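Local coordinates for putative peptidase M23 (Pseudomonas aeruginosa PAO1, PDB 2HSI), which binds a zinc ion and probably acts as a metalloendopeptidase of the M23 type, at residues 200-205 / 215-220; 222-227 / 260-265. All coordinates share one frame; numbering follows the deposited sequence.

Following the chain, contact 1 comes first: strand 199-207 turns back into strand 213-219, and pairing 200-205 with 215-220 closes this beta hairpin. The chain then reverses again into strand 222-229, so that 215-220 and 222-227 are neighbours in the same antiparallel sheet. Contact 2 closes a longer loop, from 222-227 to 260-265, bringing strand 260-266, which carries the zinc ligand H261, alongside strand 222-229. The two contacts follow in series, without nesting or crossing, and meet where V216 N lies 2.8 Å from S224 O. Together they run across the M23 sheet toward the metal site, with helix 127-141 packing on one face.

Contact 1: 200-205 / 215-220; sequences KVILIG and FVDHGQ
Strands 200-205 and 215-219 form the two arms of an antiparallel beta hairpin in the M23 peptidase sheet, their local axes inclined at 135° and 4.5 Å apart at closest approach. K200 and D217 make a hydrogen-bonded pair, with D217 N donating to K200 O at 2.7 Å. V201 and V216 follow as a non-hydrogen-bonded pair. A beta bulge then shifts the register by one residue: I202 N donates to F215 O at 3.0 Å, while F215 N reaches L203 O at 2.9 Å, so L203 rather than I202 is paired with F215. At the bulge, V201 CA also makes a C-H...O contact with F215 O.

L203 and F215 lie side by side on the face covered by helix 127-141, where both touch A140. The CD2 methyl of L203 sits over one face of the F215 ring, 4.1 Å from its centroid, as a CH-pi contact; chi1 of -172° turns CG away from the backbone N and helps carry CD2 over the ring. L203 CB rests against CD2 of the same ring. I202 fills in between F215 and D217: its CG1 meets the CB of F215, and its CG2 methyl lies 3.6 Å from D217 CB. The carboxylate of D217 lies farther along and has two separate tasks. Its OD2 is hydrogen-bonded to S145 OG, whereas OD1 closes an Asx turn over D217-G219, accepting from G219 N at 2.9 Å with that donor lying well above the carboxylate plane.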
ATOM      1  N   LYS A 200      -3.971  11.589  -0.841  1.00 14.90           N
ATOM      2  CA  LYS A 200      -4.121  12.530   0.253  1.00 15.21           C
ATOM      3  C   LYS A 200      -3.239  12.077   1.424  1.00 19.77           C
ATOM      4  O   LYS A 200      -3.206  10.886   1.757  1.00 17.28           O
ATOM      5  CB  LYS A 200      -5.599  12.617   0.666  1.00 16.51           C
ATOM      6  CG  LYS A 200      -5.890  13.627   1.776  1.00 15.20           C
ATOM      7  CD  LYS A 200      -7.363  13.602   2.185  1.00 20.47           C
ATOM      8  CE  LYS A 200      -8.261  14.130   1.077  1.00 33.33           C
ATOM      9  NZ  LYS A 200      -9.565  14.609   1.598  1.00 44.16           N
ATOM     10  N   VAL A 201      -2.510  13.024   2.018  1.00 17.75           N
ATOM     11  CA  VAL A 201      -1.720  12.762   3.229  1.00 16.44           C
ATOM     12  C   VAL A 201      -2.689  12.541   4.395  1.00 15.18           C
ATOM     13  O   VAL A 201      -3.393  13.459   4.802  1.00 17.62           O
ATOM     14  CB  VAL A 201      -0.728  13.914   3.531  1.00 22.17           C
ATOM     15  CG1 VAL A 201       0.130  13.583   4.754  1.00 19.88           C
ATOM     16  CG2 VAL A 201       0.165  14.188   2.310  1.00 15.61           C
ATOM     17  N   ILE A 202      -2.760  11.305   4.883  1.00 15.72           N
ATOM     18  CA  ILE A 202      -3.710  10.950   5.937  1.00 16.81           C
ATOM     19  C   ILE A 202      -3.046  10.741   7.303  1.00 17.80           C
ATOM     20  O   ILE A 202      -3.740  10.574   8.318  1.00 15.97           O
ATOM     21  CB  ILE A 202      -4.563   9.709   5.563  1.00 16.10           C
ATOM     22  CG1 ILE A 202      -3.676   8.496   5.253  1.00 12.25           C
ATOM     23  CG2 ILE A 202      -5.502  10.064   4.404  1.00 18.73           C
ATOM     24  CD1 ILE A 202      -4.386   7.125   5.332  1.00 16.94           C
ATOM     25  N   LEU A 203      -1.715  10.766   7.327  1.00 13.70           N
ATOM     26  CA  LEU A 203      -0.974  10.644   8.601  1.00 19.31           C
ATOM     27  C   LEU A 203       0.459  11.162   8.512  1.00 16.33           C
ATOM     28  O   LEU A 203       1.175  10.884   7.557  1.00 17.56           O
ATOM     29  CB  LEU A 203      -0.988   9.191   9.128  1.00 19.92           C
ATOM     30  CG  LEU A 203      -0.417   8.915  10.534  1.00 23.17           C
ATOM     31  CD1 LEU A 203      -1.058   9.798  11.584  1.00 31.34           C
ATOM     32  CD2 LEU A 203      -0.556   7.461  10.932  1.00 21.12           C
ATOM     33  N   ILE A 204       0.842  11.954   9.509  1.00 13.71           N
ATOM     34  CA  ILE A 204       2.201  12.447   9.669  1.00 16.41           C
ATOM     35  C   ILE A 204       2.546  12.208  11.134  1.00 18.44           C
ATOM     36  O   ILE A 204       1.773  12.544  12.023  1.00 17.28           O
ATOM     37  CB  ILE A 204       2.324  13.950   9.309  1.00 15.99           C
ATOM     38  CG1 ILE A 204       2.217  14.145   7.796  1.00 19.37           C
ATOM     39  CG2 ILE A 204       3.661  14.549   9.800  1.00 22.81           C
ATOM     40  CD1 ILE A 204       2.119  15.620   7.371  1.00 26.76           C
ATOM     41  N   GLY A 205       3.676  11.571  11.379  1.00 18.32           N
ATOM     42  CA  GLY A 205       4.111  11.359  12.746  1.00 16.57           C
ATOM     43  C   GLY A 205       5.610  11.460  12.879  1.00 20.07           C
ATOM     44  O   GLY A 205       6.339  11.470  11.891  1.00 19.12           O
ATOM     45  N   PHE A 215       1.985   8.939   5.607  1.00 15.21           N
ATOM     46  CA  PHE A 215       1.078   8.025   4.910  1.00 19.36           C
ATOM     47  C   PHE A 215       0.315   8.788   3.827  1.00 17.20           C
ATOM     48  O   PHE A 215      -0.279   9.831   4.108  1.00 15.02           O
ATOM     49  CB  PHE A 215       0.020   7.460   5.859  1.00 18.08           C
ATOM     50  CG  PHE A 215       0.515   6.403   6.818  1.00 22.74           C
ATOM     51  CD1 PHE A 215      -0.028   5.129   6.780  1.00 18.69           C
ATOM     52  CD2 PHE A 215       1.440   6.697   7.810  1.00 22.96           C
ATOM     53  CE1 PHE A 215       0.366   4.159   7.691  1.00 18.54           C
ATOM     54  CE2 PHE A 215       1.851   5.722   8.710  1.00 22.25           C
ATOM     55  CZ  PHE A 215       1.316   4.456   8.646  1.00 21.99           C
ATOM     56  N   VAL A 216       0.312   8.240   2.611  1.00 16.34           N
ATOM     57  CA  VAL A 216      -0.433   8.787   1.472  1.00 15.43           C
ATOM     58  C   VAL A 216      -1.520   7.806   1.000  1.00 18.01           C
ATOM     59  O   VAL A 216      -1.232   6.666   0.586  1.00 16.35           O
ATOM     60  CB  VAL A 216       0.498   9.131   0.282  1.00 14.35           C
ATOM     61  CG1 VAL A 216      -0.302   9.689  -0.887  1.00 17.49           C
ATOM     62  CG2 VAL A 216       1.572  10.129   0.699  1.00 14.61           C
ATOM     63  N   ASP A 217      -2.764   8.259   1.081  1.00 14.73           N
ATOM     64  CA  ASP A 217      -3.911   7.445   0.689  1.00 17.23           C
ATOM     65  C   ASP A 217      -4.193   7.619  -0.811  1.00 16.83           C
ATOM     66  O   ASP A 217      -4.703   8.646  -1.233  1.00 15.37           O
ATOM     67  CB  ASP A 217      -5.117   7.816   1.566  1.00 16.41           C
ATOM     68  CG  ASP A 217      -6.403   7.102   1.170  1.00 17.67           C
ATOM     69  OD1 ASP A 217      -6.333   6.028   0.553  1.00 17.87           O
ATOM     70  OD2 ASP A 217      -7.498   7.620   1.498  1.00 16.59           O
ATOM     71  N   HIS A 218      -3.870   6.605  -1.610  1.00 16.62           N
ATOM     72  CA  HIS A 218      -4.171   6.655  -3.047  1.00 17.66           C
ATOM     73  C   HIS A 218      -5.644   6.381  -3.355  1.00 17.54           C
ATOM     74  O   HIS A 218      -6.077   6.581  -4.477  1.00 14.81           O
ATOM     75  CB  HIS A 218      -3.253   5.722  -3.857  1.00 12.86           C
ATOM     76  CG  HIS A 218      -1.804   5.860  -3.508  1.00 17.42           C
ATOM     77  ND1 HIS A 218      -1.098   7.026  -3.711  1.00 15.01           N
ATOM     78  CD2 HIS A 218      -0.932   4.986  -2.951  1.00 18.95           C
ATOM     79  CE1 HIS A 218       0.144   6.868  -3.286  1.00 15.91           C
ATOM     80  NE2 HIS A 218       0.273   5.634  -2.833  1.00 19.01           N
ATOM     81  N   GLY A 219      -6.389   5.900  -2.359  1.00 15.85           N
ATOM     82  CA  GLY A 219      -7.819   5.636  -2.481  1.00 12.88           C
ATOM     83  C   GLY A 219      -8.152   4.164  -2.287  1.00 18.64           C
ATOM     84  O   GLY A 219      -7.389   3.290  -2.694  1.00 13.40           O
ATOM     85  N   GLN A 220      -9.294   3.901  -1.655  1.00 15.23           N
ATOM     86  CA  GLN A 220      -9.826   2.538  -1.457  1.00 15.40           C
ATOM     87  C   GLN A 220      -8.809   1.573  -0.839  1.00 16.14           C
ATOM     88  O   GLN A 220      -8.603   0.459  -1.327  1.00 16.38           O
ATOM     89  CB  GLN A 220     -10.440   1.967  -2.752  1.00 15.79           C
ATOM     90  CG  GLN A 220     -11.681   2.716  -3.234  1.00 16.83           C
ATOM     91  CD  GLN A 220     -12.469   1.962  -4.288  1.00 18.78           C
ATOM     92  OE1 GLN A 220     -12.484   0.731  -4.326  1.00 14.03           O
ATOM     93  NE2 GLN A 220     -13.162   2.710  -5.137  1.00 22.29           N
TER

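Contact 2: 222-227 / 260-265; sequences FISMFC and MHWNVS. With ZN (zinc ion), chain C.
Strands 222-227 and 260-265 run antiparallel, their axes at 161°, in regular register from the I223-S265 pair to F226-W262; M225 N donates to N263 O and N263 N to M225 O, each at 2.9 Å. Beyond F226, the backbone bond from C227 N to H261 O is weak, and a water lies between C227 O and H261 N, accepting from the latter.

On the face carrying S224, F226, W262 and V264, the F226 and W262 side chains lie next to each other. The planes of the phenyl and the five-membered indole ring are only 8° from parallel, but the rings are displaced along them and share little area; F226 CE1 comes within 3.2 Å of W262 CD1, a tight contact. M260 CE reaches the edge of the same phenyl ring. W262 NE1 donates to S224 OG at 3.1 Å in an almost straight bond (171°) lying in the indole plane. That oxygen is also hydrogen-bonded to H218 NE2 of the preceding strand, so two side chains grip it.

The other face leads to the metal. M225 lies alongside N263, its bent chain placing both SD and CE 3.4 Å from N263 ND2, while C227 SG approaches the H261 ring obliquely. H261 binds zinc through ND1 at 2.1 Å, with H180, D184 and H259 completing the site. Its NE2 donates to N263 OD1 at 2.8 Å from above the amide's carbonyl plane. H261 is thus held at both ring nitrogens, and N263 acts as a second-shell residue that would help fix the rotation of this zinc ligand.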
ATOM      1  N   PHE A 222      -5.639   1.603  -0.790  1.00 14.31           N
ATOM      2  CA  PHE A 222      -4.357   1.537  -1.481  1.00 14.13           C
ATOM      3  C   PHE A 222      -3.510   2.668  -0.927  1.00 19.15           C
ATOM      4  O   PHE A 222      -3.763   3.833  -1.214  1.00 14.53           O
ATOM      5  CB  PHE A 222      -4.577   1.716  -2.987  1.00 16.08           C
ATOM      6  CG  PHE A 222      -3.354   1.497  -3.846  1.00 17.02           C
ATOM      7  CD1 PHE A 222      -2.345   0.614  -3.476  1.00 14.02           C
ATOM      8  CD2 PHE A 222      -3.260   2.136  -5.092  1.00 17.94           C
ATOM      9  CE1 PHE A 222      -1.249   0.396  -4.308  1.00 17.60           C
ATOM     10  CE2 PHE A 222      -2.168   1.929  -5.930  1.00 21.81           C
ATOM     11  CZ  PHE A 222      -1.164   1.058  -5.542  1.00 19.46           C
ATOM     12  N   ILE A 223      -2.520   2.318  -0.113  1.00 13.86           N
ATOM     13  CA  ILE A 223      -1.815   3.307   0.728  1.00 15.14           C
ATOM     14  C   ILE A 223      -0.291   3.129   0.650  1.00 20.13           C
ATOM     15  O   ILE A 223       0.218   2.003   0.783  1.00 20.53           O
ATOM     16  CB  ILE A 223      -2.330   3.221   2.206  1.00 16.08           C
ATOM     17  CG1 ILE A 223      -3.781   3.747   2.312  1.00 15.56           C
ATOM     18  CG2 ILE A 223      -1.391   3.967   3.212  1.00 15.95           C
ATOM     19  CD1 ILE A 223      -4.527   3.341   3.564  1.00 16.26           C
ATOM     20  N   SER A 224       0.435   4.231   0.433  1.00 16.14           N
ATOM     21  CA  SER A 224       1.895   4.240   0.601  1.00 18.57           C
ATOM     22  C   SER A 224       2.275   4.837   1.952  1.00 18.12           C
ATOM     23  O   SER A 224       1.684   5.822   2.400  1.00 16.13           O
ATOM     24  CB  SER A 224       2.595   5.029  -0.507  1.00 18.62           C
ATOM     25  OG  SER A 224       2.559   4.329  -1.740  1.00 20.83           O
ATOM     26  N   MET A 225       3.264   4.230   2.591  1.00 16.28           N
ATOM     27  CA  MET A 225       3.835   4.773   3.818  1.00 16.96           C
ATOM     28  C   MET A 225       5.333   4.940   3.605  1.00 19.95           C
ATOM     29  O   MET A 225       5.974   4.098   2.957  1.00 20.98           O
ATOM     30  CB  MET A 225       3.527   3.859   5.011  1.00 19.64           C
ATOM     31  CG  MET A 225       4.132   4.296   6.365  1.00 18.35           C
ATOM     32  SD  MET A 225       5.872   3.827   6.561  1.00 23.71           S
ATOM     33  CE  MET A 225       5.847   3.168   8.233  1.00 25.64           C
ATOM     34  N   PHE A 226       5.882   6.036   4.133  1.00 18.25           N
ATOM     35  CA  PHE A 226       7.328   6.295   4.104  1.00 19.79           C
ATOM     36  C   PHE A 226       7.783   6.700   5.481  1.00 20.03           C
ATOM     37  O   PHE A 226       7.164   7.552   6.102  1.00 17.66           O
ATOM     38  CB  PHE A 226       7.670   7.410   3.116  1.00 20.68           C
ATOM     39  CG  PHE A 226       7.215   7.132   1.728  1.00 24.34           C
ATOM     40  CD1 PHE A 226       8.020   6.412   0.860  1.00 29.06           C
ATOM     41  CD2 PHE A 226       5.968   7.558   1.294  1.00 24.80           C
ATOM     42  CE1 PHE A 226       7.597   6.134  -0.415  1.00 32.33           C
ATOM     43  CE2 PHE A 226       5.537   7.269   0.008  1.00 33.38           C
ATOM     44  CZ  PHE A 226       6.354   6.565  -0.844  1.00 24.20           C
ATOM     45  N   CYS A 227       8.876   6.109   5.952  1.00 20.60           N
ATOM     46  CA  CYS A 227       9.370   6.413   7.288  1.00 17.73           C
ATOM     47  C   CYS A 227      10.877   6.690   7.313  1.00 20.35           C
ATOM     48  O   CYS A 227      11.555   6.562   6.289  1.00 20.99           O
ATOM     49  CB  CYS A 227       8.972   5.319   8.273  1.00 20.65           C
ATOM     50  SG  CYS A 227       9.613   3.693   7.861  1.00 29.37           S
ATOM     51  N   MET A 260      15.830   4.713   3.497  1.00 37.42           N
ATOM     52  CA  MET A 260      14.660   4.938   2.662  1.00 38.02           C
ATOM     53  C   MET A 260      13.756   3.691   2.685  1.00 32.51           C
ATOM     54  O   MET A 260      14.062   2.683   2.057  1.00 33.70           O
ATOM     55  CB  MET A 260      15.131   5.276   1.245  1.00 35.36           C
ATOM     56  CG  MET A 260      14.057   5.328   0.171  1.00 42.43           C
ATOM     57  SD  MET A 260      12.691   6.407   0.567  1.00 43.22           S
ATOM     58  CE  MET A 260      11.429   5.694  -0.492  1.00 35.56           C
ATOM     59  N   HIS A 261      12.667   3.761   3.446  1.00 31.63           N
ATOM     60  CA  HIS A 261      11.731   2.641   3.574  1.00 29.19           C
ATOM     61  C   HIS A 261      10.354   3.010   3.028  1.00 26.34           C
ATOM     62  O   HIS A 261       9.776   4.030   3.413  1.00 23.45           O
ATOM     63  CB  HIS A 261      11.626   2.167   5.034  1.00 24.72           C
ATOM     64  CG  HIS A 261      10.747   0.963   5.223  1.00 35.08           C
ATOM     65  ND1 HIS A 261      11.242  -0.321   5.294  1.00 33.36           N
ATOM     66  CD2 HIS A 261       9.405   0.851   5.365  1.00 39.31           C
ATOM     67  CE1 HIS A 261      10.244  -1.171   5.464  1.00 34.87           C
ATOM     68  NE2 HIS A 261       9.118  -0.483   5.506  1.00 36.95           N
ATOM     69  N   TRP A 262       9.838   2.148   2.155  1.00 23.21           N
ATOM     70  CA  TRP A 262       8.531   2.323   1.513  1.00 20.03           C
ATOM     71  C   TRP A 262       7.638   1.106   1.757  1.00 19.60           C
ATOM     72  O   TRP A 262       8.000  -0.021   1.386  1.00 23.26           O
ATOM     73  CB  TRP A 262       8.734   2.560   0.011  1.00 24.49           C
ATOM     74  CG  TRP A 262       7.475   2.682  -0.851  1.00 17.03           C
ATOM     75  CD1 TRP A 262       6.261   3.191  -0.481  1.00 23.07           C
ATOM     76  CD2 TRP A 262       7.350   2.319  -2.232  1.00 25.03           C
ATOM     77  NE1 TRP A 262       5.392   3.166  -1.545  1.00 18.66           N
ATOM     78  CE2 TRP A 262       6.034   2.633  -2.630  1.00 20.08           C
ATOM     79  CE3 TRP A 262       8.225   1.753  -3.172  1.00 24.25           C
ATOM     80  CZ2 TRP A 262       5.563   2.395  -3.928  1.00 24.21           C
ATOM     81  CZ3 TRP A 262       7.756   1.512  -4.462  1.00 25.16           C
ATOM     82  CH2 TRP A 262       6.433   1.835  -4.826  1.00 24.39           C
ATOM     83  N   ASN A 263       6.492   1.334   2.402  1.00 20.10           N
ATOM     84  CA  ASN A 263       5.439   0.316   2.542  1.00 18.95           C
ATOM     85  C   ASN A 263       4.327   0.570   1.555  1.00 20.34           C
ATOM     86  O   ASN A 263       3.980   1.723   1.319  1.00 17.58           O
ATOM     87  CB  ASN A 263       4.823   0.344   3.946  1.00 17.81           C
ATOM     88  CG  ASN A 263       5.760  -0.178   5.011  1.00 26.25           C
ATOM     89  OD1 ASN A 263       6.528  -1.106   4.773  1.00 24.93           O
ATOM     90  ND2 ASN A 263       5.699   0.413   6.196  1.00 40.31           N
ATOM     91  N   VAL A 264       3.766  -0.504   0.993  1.00 19.24           N
ATOM     92  CA  VAL A 264       2.525  -0.425   0.214  1.00 16.50           C
ATOM     93  C   VAL A 264       1.501  -1.340   0.867  1.00 20.69           C
ATOM     94  O   VAL A 264       1.789  -2.502   1.149  1.00 19.04           O
ATOM     95  CB  VAL A 264       2.709  -0.815  -1.274  1.00 15.75           C
ATOM     96  CG1 VAL A 264       1.343  -0.933  -1.988  1.00 17.10           C
ATOM     97  CG2 VAL A 264       3.572   0.204  -1.997  1.00 18.67           C
ATOM     98  N   SER A 265       0.314  -0.799   1.120  1.00 15.28           N
ATOM     99  CA  SER A 265      -0.759  -1.553   1.732  1.00 17.59           C
ATOM    100  C   SER A 265      -1.978  -1.590   0.809  1.00 18.15           C
ATOM    101  O   SER A 265      -2.256  -0.635   0.079  1.00 16.46           O
ATOM    102  CB  SER A 265      -1.109  -0.948   3.088  1.00 12.88           C
ATOM    103  OG  SER A 265      -2.028  -1.737   3.838  1.00 18.18           O
TER
HETATM  104 ZN    ZN C 283      13.251  -0.949   5.141  1.00 50.48          ZN
HETATM  105  O   HOH W   1      11.554   6.251   3.645  1.00 31.41           O